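Local coordinates for protein acyl-CoA hydrolase (Bacillus halodurans, PDB 1VPM) that probably hydrolyses long-chain fatty acyl-CoA thioesters, and binds coenzyme A between subunits of a six-chain assembly of the hotdog fold, at residues Y17-E20 against R21-T24; D34-H37 against L38-F42; G43-V46 against L47-D51. One frame throughout, in Å; residues are numbered along the deposited sequence.

Contact 1 (Y17-E20 against R21-T24); sequences YPVE and RSRT
The short turn that takes the chain from strand 16-18 into strand 24-29 carries two arginine contacts, Arg21 on Tyr17 and Arg23 on Glu20. The guanidinium of Arg21 lies nearly flat on one face of the Tyr17 ring, planes 22° apart, and its CZ stands almost on the ring normal, 4.1 Å from the centroid, which makes this a cation-pi stack. Because the arginine chain runs extended from CG to NE, CD passes 3.7 Å from Tyr17 CG and NH1 reaches over the CD1 and CE1 side of the ring. Arg21 NH2 is held by Asn63, just past helix 43-62. In one of two modelled conformers, Arg23 grips the Glu20 carboxylate side-on: NE meets OE1 at 3.0 Å, and NH2 meets the syn lone pair of OE2 at 2.7 Å. The two planes are turned 48° apart, so OE1 is approached from outside the carboxylate plane; Glu89 is a second acidic partner for the arginine. Between these pairs, Val19 O takes two donors of Ser22, OG in the carbonyl plane at 2.9 Å and N from above it at 3.0 Å. Arg21 N bonds Pro18 O at 3.0 Å, likewise from above the carbonyl plane. Such overlapping bonds from one residue back to the third before it are the mark of consecutive tight turns, here leading into strand 24-29, at one border of this chain's own five-stranded hotdog sheet.

Contact 2 (D34-H37 against L38-F42); sequences DTNH and LGTIF. With COA (coenzyme A), chain D.
Asn36 OD1 is gripped by two backbone amides, Thr40 N at 3.1 Å and, weakly and far from straight, Leu38 N at the same distance. The oxygen sits within a small hairpin-like loop of the hotdog fold, whose tip is a type I turn from Asn36 to Gly39, closed by Gly39 N on Asn36 O. The Asn36 side chain reaches back over the turn because CG sits between the backbone N and the carbonyl carbon (chi1 74°). Farther down, Thr35 and Ile41 form a non-hydrogen-bonded antiparallel pair, flanked by Asn36 N to Thr40 O at 2.8 Å and by a nearly straight bond from Phe42 N to Asp34 O at 2.9 Å. Phe42, the N-cap residue of helix 43-62, turns its ring under the opposite arm: the Thr35-Asn36 peptide lies over one face, with Thr35 C 3.4 Å from Phe42 CZ. Leu29 of the fourth subunit also packs on this phenylalanine. The second arm meets the pantetheine arm of coenzyme A, where Thr40 CG2 is 3.3 Å from O5P and Ile41 CG2 lies beside C2P and the sulfur S1P. Asn36 ND2 donates to Val66 O of the third subunit and also to a water at 3.2 Å, and that water is hydrogen-bonded to Thr40 OG1 at 2.9 Å.

Contact 3 (G43-V46 against L47-D51); sequences GGKV and LAYID. With COA (coenzyme A), chain D.
The ring of Tyr49 has the carbonyl oxygen of Lys45 over one face, displaced toward the rim, with Lys45 O 3.3 Å from Tyr49 CG. At the far end of the ring the lysine side chain comes in at a slant: its CE lies 3.4 Å from Tyr49 CZ, and NZ makes a weak hydrogen bond of 3.1 Å to OH. Bends at chi2 and chi3 (-67° and -45°) curl the lysine chain along the helix toward the phenol instead of letting it run outward. Asp34 forms a long, weak ion pair with the same NZ, roughly at right angles to the bond to the hydroxyl. The tyrosine also packs on Leu86 and Leu88 of strand 85-95. An alanine here takes the hydroxyl from Lys45 NZ, and would probably leave the lysine freer to swing and open a gap beside Leu86 and Leu88.

One residue on, and so on a neighbouring side of the helix, Val46 CG1 touches Ile50 CD1 at 4.0 Å, and Ile50 continues into Leu88, Ile71 and Leu124 of the sheet. The other methyl of Val46, CG2, faces coenzyme A, 3.9 Å from C2P. Regular helical bonds run beneath all this, among them Leu47 N to Gly43 O at 2.9 Å. Across the subunit boundary Leu47 meets Leu47 of the third subunit, and Gly44 N makes a weak hydrogen bond to Asp51 of that chain. The helix begins beside the ligand, with Gly43 N 3.6 Å from C3P; an amino end so placed is consistent with polarising the thioester carbonyl of a substrate, as proposed for some hotdog thioesterases. This is the first half of the long central helix of the hotdog fold, packed on its sheet and starting at the coenzyme A site.

Overall arrangement
The three contacts follow one another along the chain, and helix 43-62 relates them. Contact 3 is the first part of that helix; contact 2 is the loop immediately before it, with centres 13 Å apart and the two touching through Ile41 and Val46. Contact 1 lies on the opposite side of the chain's centre, about 33 Å from contact 2 and 22 Å from contact 3 between centres, and there it packs against the last turns of the same helix and strand 85-95. Contacts 2 and 3 both meet coenzyme A and the third subunit around the helix start, while contact 1 joins the chain's beginning to the hotdog sheet far from the ligand.

Contact 1 (Y17-E20 against R21-T24)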
loop_
_atom_site.group_PDB
_atom_site.type_symbol
_atom_site.label_atom_id
_atom_site.label_comp_id
_atom_site.label_asym_id
_atom_site.label_seq_id
_atom_site.Cartn_x
_atom_site.Cartn_y
_atom_site.Cartn_z
ATOM N N TYR A 17 -25.744 -0.072 25.995
ATOM C CA TYR A 17 -26.279 -0.087 24.649
ATOM C C TYR A 17 -26.372 -1.520 24.110
ATOM O O TYR A 17 -25.554 -2.380 24.445
ATOM C CB TYR A 17 -25.396 0.738 23.719
ATOM C CG TYR A 17 -25.229 2.180 24.138
ATOM C CD1 TYR A 17 -26.283 3.069 24.042
ATOM C CD2 TYR A 17 -24.040 2.634 24.626
ATOM C CE1 TYR A 17 -26.151 4.397 24.455
ATOM C CE2 TYR A 17 -23.892 3.954 25.039
ATOM C CZ TYR A 17 -24.949 4.826 24.947
ATOM O OH TYR A 17 -24.776 6.114 25.410
ATOM N N PRO A 18 -27.368 -1.774 23.264
ATOM C CA PRO A 18 -27.440 -3.064 22.618
ATOM C C PRO A 18 -26.159 -3.398 21.849
ATOM O O PRO A 18 -25.480 -2.522 21.280
ATOM C CB PRO A 18 -28.561 -2.899 21.589
ATOM C CG PRO A 18 -29.366 -1.780 22.076
ATOM C CD PRO A 18 -28.444 -0.877 22.830
ATOM N N VAL A 19 -25.908 -4.690 21.764
ATOM C CA VAL A 19 -24.777 -5.223 20.986
ATOM C C VAL A 19 -24.843 -4.709 19.590
ATOM O O VAL A 19 -23.813 -4.394 18.973
ATOM C CB VAL A 19 -24.775 -6.748 20.978
ATOM C CG1 VAL A 19 -23.740 -7.270 19.975
ATOM C CG2 VAL A 19 -24.492 -7.255 22.350
ATOM N N GLU A 20 -26.037 -4.591 19.065
ATOM C CA GLU A 20 -26.232 -4.158 17.718
ATOM C C GLU A 20 -25.664 -2.806 17.388
ATOM O O GLU A 20 -25.355 -2.573 16.244
ATOM C CB GLU A 20 -27.741 -4.176 17.412
ATOM C CG GLU A 20 -28.134 -4.036 15.986
ATOM C CD GLU A 20 -27.636 -5.184 15.070
ATOM O OE1 GLU A 20 -27.361 -6.306 15.535
ATOM O OE2 GLU A 20 -27.517 -4.943 13.874
ATOM N N ARG A 21 -25.507 -1.904 18.366
ATOM C CA ARG A 21 -24.899 -0.577 18.101
ATOM C C ARG A 21 -23.469 -0.728 17.580
ATOM O O ARG A 21 -23.020 0.066 16.807
ATOM C CB ARG A 21 -24.900 0.318 19.382
ATOM C CG ARG A 21 -24.053 1.664 19.379
ATOM C CD ARG A 21 -23.636 2.240 20.852
ATOM N NE ARG A 21 -23.220 3.654 20.813
ATOM C CZ ARG A 21 -24.057 4.669 20.703
ATOM N NH1 ARG A 21 -25.364 4.457 20.613
ATOM N NH2 ARG A 21 -23.607 5.911 20.658
ATOM N N SER A 22 -22.756 -1.728 18.088
ATOM C CA SER A 22 -21.322 -1.897 17.838
ATOM C C SER A 22 -21.084 -2.749 16.574
ATOM O O SER A 22 -19.982 -2.728 15.997
ATOM C CB SER A 22 -20.680 -2.602 19.069
ATOM O OG SER A 22 -20.984 -4.039 19.152
ATOM N N ARG A 23 -22.104 -3.506 16.147
ATOM C CA ARG A 23 -21.854 -4.604 15.200
ATOM C C ARG A 23 -21.388 -4.048 13.867
ATOM O O ARG A 23 -21.952 -3.091 13.352
ATOM C CB ARG A 23 -23.076 -5.505 15.081
ATOM C CG ARG A 23 -22.808 -6.715 14.163
ATOM C CD ARG A 23 -23.909 -7.756 14.278
ATOM N NE ARG A 23 -25.119 -7.216 13.686
ATOM C CZ ARG A 23 -25.388 -7.193 12.385
ATOM N NH1 ARG A 23 -24.536 -7.699 11.496
ATOM N NH2 ARG A 23 -26.531 -6.651 11.968
ATOM N N THR A 24 -20.318 -4.626 13.319
ATOM C CA THR A 24 -19.695 -4.126 12.142
ATOM C C THR A 24 -19.328 -5.269 11.221
ATOM O O THR A 24 -18.928 -6.325 11.637
ATOM C CB THR A 24 -18.422 -3.320 12.449
ATOM O OG1 THR A 24 -18.715 -2.359 13.479
ATOM C CG2 THR A 24 -17.797 -2.636 11.225
HETATM O O HOH W 1 -24.360 -1.937 13.870
#

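Contact 2 (D34-H37 against L38-F42)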
loop_
_atom_site.group_PDB
_atom_site.type_symbol
_atom_site.label_atom_id
_atom_site.label_comp_id
_atom_site.label_asym_id
_atom_site.label_seq_id
_atom_site.Cartn_x
_atom_site.Cartn_y
_atom_site.Cartn_z
ATOM N N ASP A 34 -1.419 -10.436 -0.986
ATOM C CA ASP A 34 -1.909 -10.927 0.286
ATOM C C ASP A 34 -1.605 -12.405 0.522
ATOM O O ASP A 34 -1.928 -12.886 1.603
ATOM C CB ASP A 34 -3.445 -10.816 0.317
ATOM C CG ASP A 34 -3.967 -9.437 0.073
ATOM O OD1 ASP A 34 -3.241 -8.488 0.386
ATOM O OD2 ASP A 34 -5.137 -9.310 -0.396
ATOM N N THR A 35 -1.044 -13.119 -0.461
ATOM C CA THR A 35 -0.926 -14.583 -0.434
ATOM C C THR A 35 0.511 -15.079 -0.564
ATOM O O THR A 35 1.347 -14.420 -1.159
ATOM C CB THR A 35 -1.763 -15.257 -1.579
ATOM O OG1 THR A 35 -1.176 -15.001 -2.840
ATOM C CG2 THR A 35 -3.199 -14.722 -1.563
ATOM N N ASN A 36 0.751 -16.309 -0.105
ATOM C CA ASN A 36 1.990 -17.044 -0.395
ATOM C C ASN A 36 2.017 -17.402 -1.889
ATOM O O ASN A 36 1.069 -17.108 -2.654
ATOM C CB ASN A 36 2.191 -18.242 0.563
ATOM C CG ASN A 36 1.289 -19.435 0.277
ATOM O OD1 ASN A 36 0.580 -19.476 -0.715
ATOM N ND2 ASN A 36 1.313 -20.437 1.176
ATOM N N HIS A 37 3.112 -17.987 -2.344
ATOM C CA HIS A 37 3.287 -18.164 -3.779
ATOM C C HIS A 37 2.417 -19.256 -4.355
ATOM O O HIS A 37 2.281 -19.360 -5.567
ATOM C CB HIS A 37 4.753 -18.377 -4.114
ATOM C CG HIS A 37 5.279 -19.720 -3.741
ATOM N ND1 HIS A 37 6.049 -19.923 -2.616
ATOM C CD2 HIS A 37 5.227 -20.908 -4.391
ATOM C CE1 HIS A 37 6.414 -21.193 -2.571
ATOM N NE2 HIS A 37 5.932 -21.811 -3.635
ATOM N N LEU A 38 1.815 -20.050 -3.476
ATOM C CA LEU A 38 0.758 -20.965 -3.836
ATOM C C LEU A 38 -0.658 -20.385 -3.847
ATOM O O LEU A 38 -1.604 -21.083 -4.214
ATOM C CB LEU A 38 0.793 -22.163 -2.916
ATOM C CG LEU A 38 2.135 -22.885 -2.822
ATOM C CD1 LEU A 38 1.971 -24.090 -1.902
ATOM C CD2 LEU A 38 2.617 -23.317 -4.184
ATOM N N GLY A 39 -0.806 -19.131 -3.426
ATOM C CA GLY A 39 -2.081 -18.414 -3.466
ATOM C C GLY A 39 -2.960 -18.472 -2.250
ATOM O O GLY A 39 -4.106 -18.022 -2.277
ATOM N N THR A 40 -2.394 -18.945 -1.137
ATOM C CA THR A 40 -3.088 -18.997 0.154
ATOM C C THR A 40 -2.822 -17.715 0.932
ATOM O O THR A 40 -1.639 -17.309 1.057
ATOM C CB THR A 40 -2.560 -20.176 0.985
ATOM O OG1 THR A 40 -3.046 -21.381 0.394
ATOM C CG2 THR A 40 -3.070 -20.092 2.356
ATOM N N ILE A 41 -3.882 -17.071 1.424
ATOM C CA ILE A 41 -3.734 -15.807 2.114
ATOM C C ILE A 41 -2.825 -15.957 3.339
ATOM O O ILE A 41 -2.887 -16.973 4.031
ATOM C CB ILE A 41 -5.109 -15.176 2.490
ATOM C CG1 ILE A 41 -4.945 -13.719 2.851
ATOM C CG2 ILE A 41 -5.825 -16.006 3.542
ATOM C CD1 ILE A 41 -6.278 -12.968 3.114
ATOM N N PHE A 42 -1.931 -14.975 3.546
ATOM C CA PHE A 42 -1.097 -14.972 4.778
ATOM C C PHE A 42 -1.967 -14.859 6.008
ATOM O O PHE A 42 -2.912 -14.050 6.041
ATOM C CB PHE A 42 -0.108 -13.800 4.762
ATOM C CG PHE A 42 0.898 -13.828 3.654
ATOM C CD1 PHE A 42 1.813 -14.868 3.551
ATOM C CD2 PHE A 42 0.991 -12.771 2.749
ATOM C CE1 PHE A 42 2.790 -14.861 2.550
ATOM C CE2 PHE A 42 1.948 -12.779 1.759
ATOM C CZ PHE A 42 2.821 -13.845 1.659
HETATM N N1A COA D . -2.830 -25.027 15.829
HETATM C C2A COA D . -1.621 -25.647 15.962
HETATM N N3A COA D . -1.309 -26.736 15.130
HETATM C C4A COA D . -2.204 -27.155 14.190
HETATM C C5A COA D . -3.455 -26.528 14.055
HETATM C C6A COA D . -3.781 -25.454 14.888
HETATM N N6A COA D . -5.029 -24.952 14.858
HETATM N N7A COA D . -4.142 -27.175 13.063
HETATM C C8A COA D . -3.357 -28.176 12.575
HETATM N N9A COA D . -2.170 -28.173 13.266
HETATM C C1B COA D . -0.993 -28.952 12.934
HETATM C C2B COA D . -1.255 -30.422 13.175
HETATM O O2B COA D . -1.151 -30.727 14.541
HETATM C C3B COA D . -0.172 -31.054 12.316
HETATM O O3B COA D . 0.970 -31.172 13.146
HETATM P P3B COA D . 2.111 -32.271 12.955
HETATM O O7A COA D . 1.784 -33.425 13.814
HETATM O O8A COA D . 3.450 -31.795 13.353
HETATM O O9A COA D . 2.189 -32.567 11.485
HETATM C C4B COA D . -0.031 -30.059 11.154
HETATM O O4B COA D . -0.773 -28.903 11.548
HETATM C C5B COA D . -0.619 -30.552 9.829
HETATM O O5B COA D . -1.992 -30.874 10.048
HETATM P P1A COA D . -2.695 -32.266 9.549
HETATM O O1A COA D . -3.693 -32.707 10.600
HETATM O O2A COA D . -1.665 -33.318 9.189
HETATM O O3A COA D . -3.436 -31.909 8.162
HETATM P P2A COA D . -4.588 -30.802 7.899
HETATM O O4A COA D . -5.618 -30.860 9.017
HETATM O O5A COA D . -5.109 -31.063 6.495
HETATM O O6A COA D . -3.840 -29.358 7.884
HETATM C CBP COA D . -3.891 -27.026 8.410
HETATM C CCP COA D . -3.924 -28.448 8.969
HETATM C CDP COA D . -3.510 -26.043 9.521
HETATM C CEP COA D . -2.803 -27.005 7.315
HETATM C CAP COA D . -5.289 -26.676 7.821
HETATM O OAP COA D . -6.376 -26.770 8.735
HETATM C C9P COA D . -5.250 -25.302 7.180
HETATM O O9P COA D . -4.715 -25.231 5.878
HETATM N N8P COA D . -5.677 -24.207 7.827
HETATM C C7P COA D . -5.581 -22.948 7.113
HETATM C C6P COA D . -4.154 -22.393 7.144
HETATM C C5P COA D . -4.094 -21.038 6.468
HETATM O O5P COA D . -4.341 -20.969 5.246
HETATM N N4P COA D . -3.798 -19.976 7.224
HETATM C C3P COA D . -3.656 -18.665 6.650
HETATM C C2P COA D . -4.838 -17.704 6.789
HETATM S S1P COA D . -6.566 -18.279 6.504
HETATM O O HOH W 2 -0.595 -22.930 0.485
#

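Contact 3 (G43-V46 against L47-D51)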
loop_
_atom_site.group_PDB
_atom_site.type_symbol
_atom_site.label_atom_id
_atom_site.label_comp_id
_atom_site.label_asym_id
_atom_site.label_seq_id
_atom_site.Cartn_x
_atom_site.Cartn_y
_atom_site.Cartn_z
ATOM N N GLY A 43 -1.651 -15.647 7.050
ATOM C CA GLY A 43 -2.270 -15.500 8.351
ATOM C C GLY A 43 -2.283 -14.061 8.846
ATOM O O GLY A 43 -3.244 -13.616 9.485
ATOM N N GLY A 44 -1.189 -13.370 8.629
ATOM C CA GLY A 44 -1.063 -11.992 9.087
ATOM C C GLY A 44 -2.047 -11.014 8.479
ATOM O O GLY A 44 -2.446 -10.048 9.144
ATOM N N LYS A 45 -2.427 -11.207 7.229
ATOM C CA LYS A 45 -3.409 -10.325 6.617
ATOM C C LYS A 45 -4.757 -10.523 7.313
ATOM O O LYS A 45 -5.466 -9.569 7.594
ATOM C CB LYS A 45 -3.559 -10.630 5.114
ATOM C CG LYS A 45 -2.457 -10.098 4.241
ATOM C CD LYS A 45 -2.484 -8.564 4.235
ATOM C CE LYS A 45 -3.904 -7.981 4.067
ATOM N NZ LYS A 45 -3.871 -6.589 3.447
ATOM N N VAL A 46 -5.106 -11.779 7.588
ATOM C CA VAL A 46 -6.344 -12.104 8.274
ATOM C C VAL A 46 -6.366 -11.518 9.700
ATOM O O VAL A 46 -7.320 -10.812 10.102
ATOM C CB VAL A 46 -6.637 -13.605 8.306
ATOM C CG1 VAL A 46 -7.944 -13.787 8.977
ATOM C CG2 VAL A 46 -6.677 -14.225 6.905
ATOM N N LEU A 47 -5.241 -11.646 10.388
ATOM C CA LEU A 47 -5.112 -10.982 11.653
ATOM C C LEU A 47 -5.252 -9.461 11.601
ATOM O O LEU A 47 -5.929 -8.891 12.521
ATOM C CB LEU A 47 -3.760 -11.375 12.340
ATOM C CG LEU A 47 -3.583 -12.861 12.665
ATOM C CD1 LEU A 47 -2.168 -13.135 13.125
ATOM C CD2 LEU A 47 -4.579 -13.375 13.653
ATOM N N ALA A 48 -4.660 -8.847 10.591
ATOM C CA ALA A 48 -4.727 -7.381 10.383
ATOM C C ALA A 48 -6.205 -6.980 10.232
ATOM O O ALA A 48 -6.694 -5.996 10.843
ATOM C CB ALA A 48 -3.935 -6.911 9.144
ATOM N N TYR A 49 -6.917 -7.738 9.415
ATOM C CA TYR A 49 -8.349 -7.452 9.167
ATOM C C TYR A 49 -9.215 -7.672 10.385
ATOM O O TYR A 49 -10.148 -6.880 10.648
ATOM C CB TYR A 49 -8.890 -8.282 8.028
ATOM C CG TYR A 49 -8.275 -8.049 6.687
ATOM C CD1 TYR A 49 -7.770 -6.818 6.321
ATOM C CD2 TYR A 49 -8.316 -9.078 5.733
ATOM C CE1 TYR A 49 -7.255 -6.627 5.046
ATOM C CE2 TYR A 49 -7.856 -8.875 4.469
ATOM C CZ TYR A 49 -7.294 -7.672 4.149
ATOM O OH TYR A 49 -6.817 -7.475 2.884
ATOM N N ILE A 50 -8.900 -8.685 11.201
ATOM C CA ILE A 50 -9.598 -8.952 12.449
ATOM C C ILE A 50 -9.453 -7.763 13.430
ATOM O O ILE A 50 -10.434 -7.297 14.002
ATOM C CB ILE A 50 -9.066 -10.250 13.098
ATOM C CG1 ILE A 50 -9.581 -11.495 12.382
ATOM C CG2 ILE A 50 -9.428 -10.364 14.597
ATOM C CD1 ILE A 50 -8.851 -12.714 12.733
ATOM N N ASP A 51 -8.243 -7.251 13.590
ATOM C CA ASP A 51 -8.038 -6.094 14.480
ATOM C C ASP A 51 -8.718 -4.858 13.914
ATOM O O ASP A 51 -9.265 -4.073 14.681
ATOM C CB ASP A 51 -6.568 -5.800 14.651
ATOM C CG ASP A 51 -6.316 -4.758 15.712
ATOM O OD1 ASP A 51 -6.477 -5.173 16.904
ATOM O OD2 ASP A 51 -5.957 -3.591 15.376
HETATM N N1A COA D . -2.830 -25.027 15.829
HETATM C C2A COA D . -1.621 -25.647 15.962
HETATM N N3A COA D . -1.309 -26.736 15.130
HETATM C C4A COA D . -2.204 -27.155 14.190
HETATM C C5A COA D . -3.455 -26.528 14.055
HETATM C C6A COA D . -3.781 -25.454 14.888
HETATM N N6A COA D . -5.029 -24.952 14.858
HETATM N N7A COA D . -4.142 -27.175 13.063
HETATM C C8A COA D . -3.357 -28.176 12.575
HETATM N N9A COA D . -2.170 -28.173 13.266
HETATM C C1B COA D . -0.993 -28.952 12.934
HETATM C C2B COA D . -1.255 -30.422 13.175
HETATM O O2B COA D . -1.151 -30.727 14.541
HETATM C C3B COA D . -0.172 -31.054 12.316
HETATM O O3B COA D . 0.970 -31.172 13.146
HETATM P P3B COA D . 2.111 -32.271 12.955
HETATM O O7A COA D . 1.784 -33.425 13.814
HETATM O O8A COA D . 3.450 -31.795 13.353
HETATM O O9A COA D . 2.189 -32.567 11.485
HETATM C C4B COA D . -0.031 -30.059 11.154
HETATM O O4B COA D . -0.773 -28.903 11.548
HETATM C C5B COA D . -0.619 -30.552 9.829
HETATM O O5B COA D . -1.992 -30.874 10.048
HETATM P P1A COA D . -2.695 -32.266 9.549
HETATM O O1A COA D . -3.693 -32.707 10.600
HETATM O O2A COA D . -1.665 -33.318 9.189
HETATM O O3A COA D . -3.436 -31.909 8.162
HETATM P P2A COA D . -4.588 -30.802 7.899
HETATM O O4A COA D . -5.618 -30.860 9.017
HETATM O O5A COA D . -5.109 -31.063 6.495
HETATM O O6A COA D . -3.840 -29.358 7.884
HETATM C CBP COA D . -3.891 -27.026 8.410
HETATM C CCP COA D . -3.924 -28.448 8.969
HETATM C CDP COA D . -3.510 -26.043 9.521
HETATM C CEP COA D . -2.803 -27.005 7.315
HETATM C CAP COA D . -5.289 -26.676 7.821
HETATM O OAP COA D . -6.376 -26.770 8.735
HETATM C C9P COA D . -5.250 -25.302 7.180
HETATM O O9P COA D . -4.715 -25.231 5.878
HETATM N N8P COA D . -5.677 -24.207 7.827
HETATM C C7P COA D . -5.581 -22.948 7.113
HETATM C C6P COA D . -4.154 -22.393 7.144
HETATM C C5P COA D . -4.094 -21.038 6.468
HETATM O O5P COA D . -4.341 -20.969 5.246
HETATM N N4P COA D . -3.798 -19.976 7.224
HETATM C C3P COA D . -3.656 -18.665 6.650
HETATM C C2P COA D . -4.838 -17.704 6.789
HETATM S S1P COA D . -6.566 -18.279 6.504
#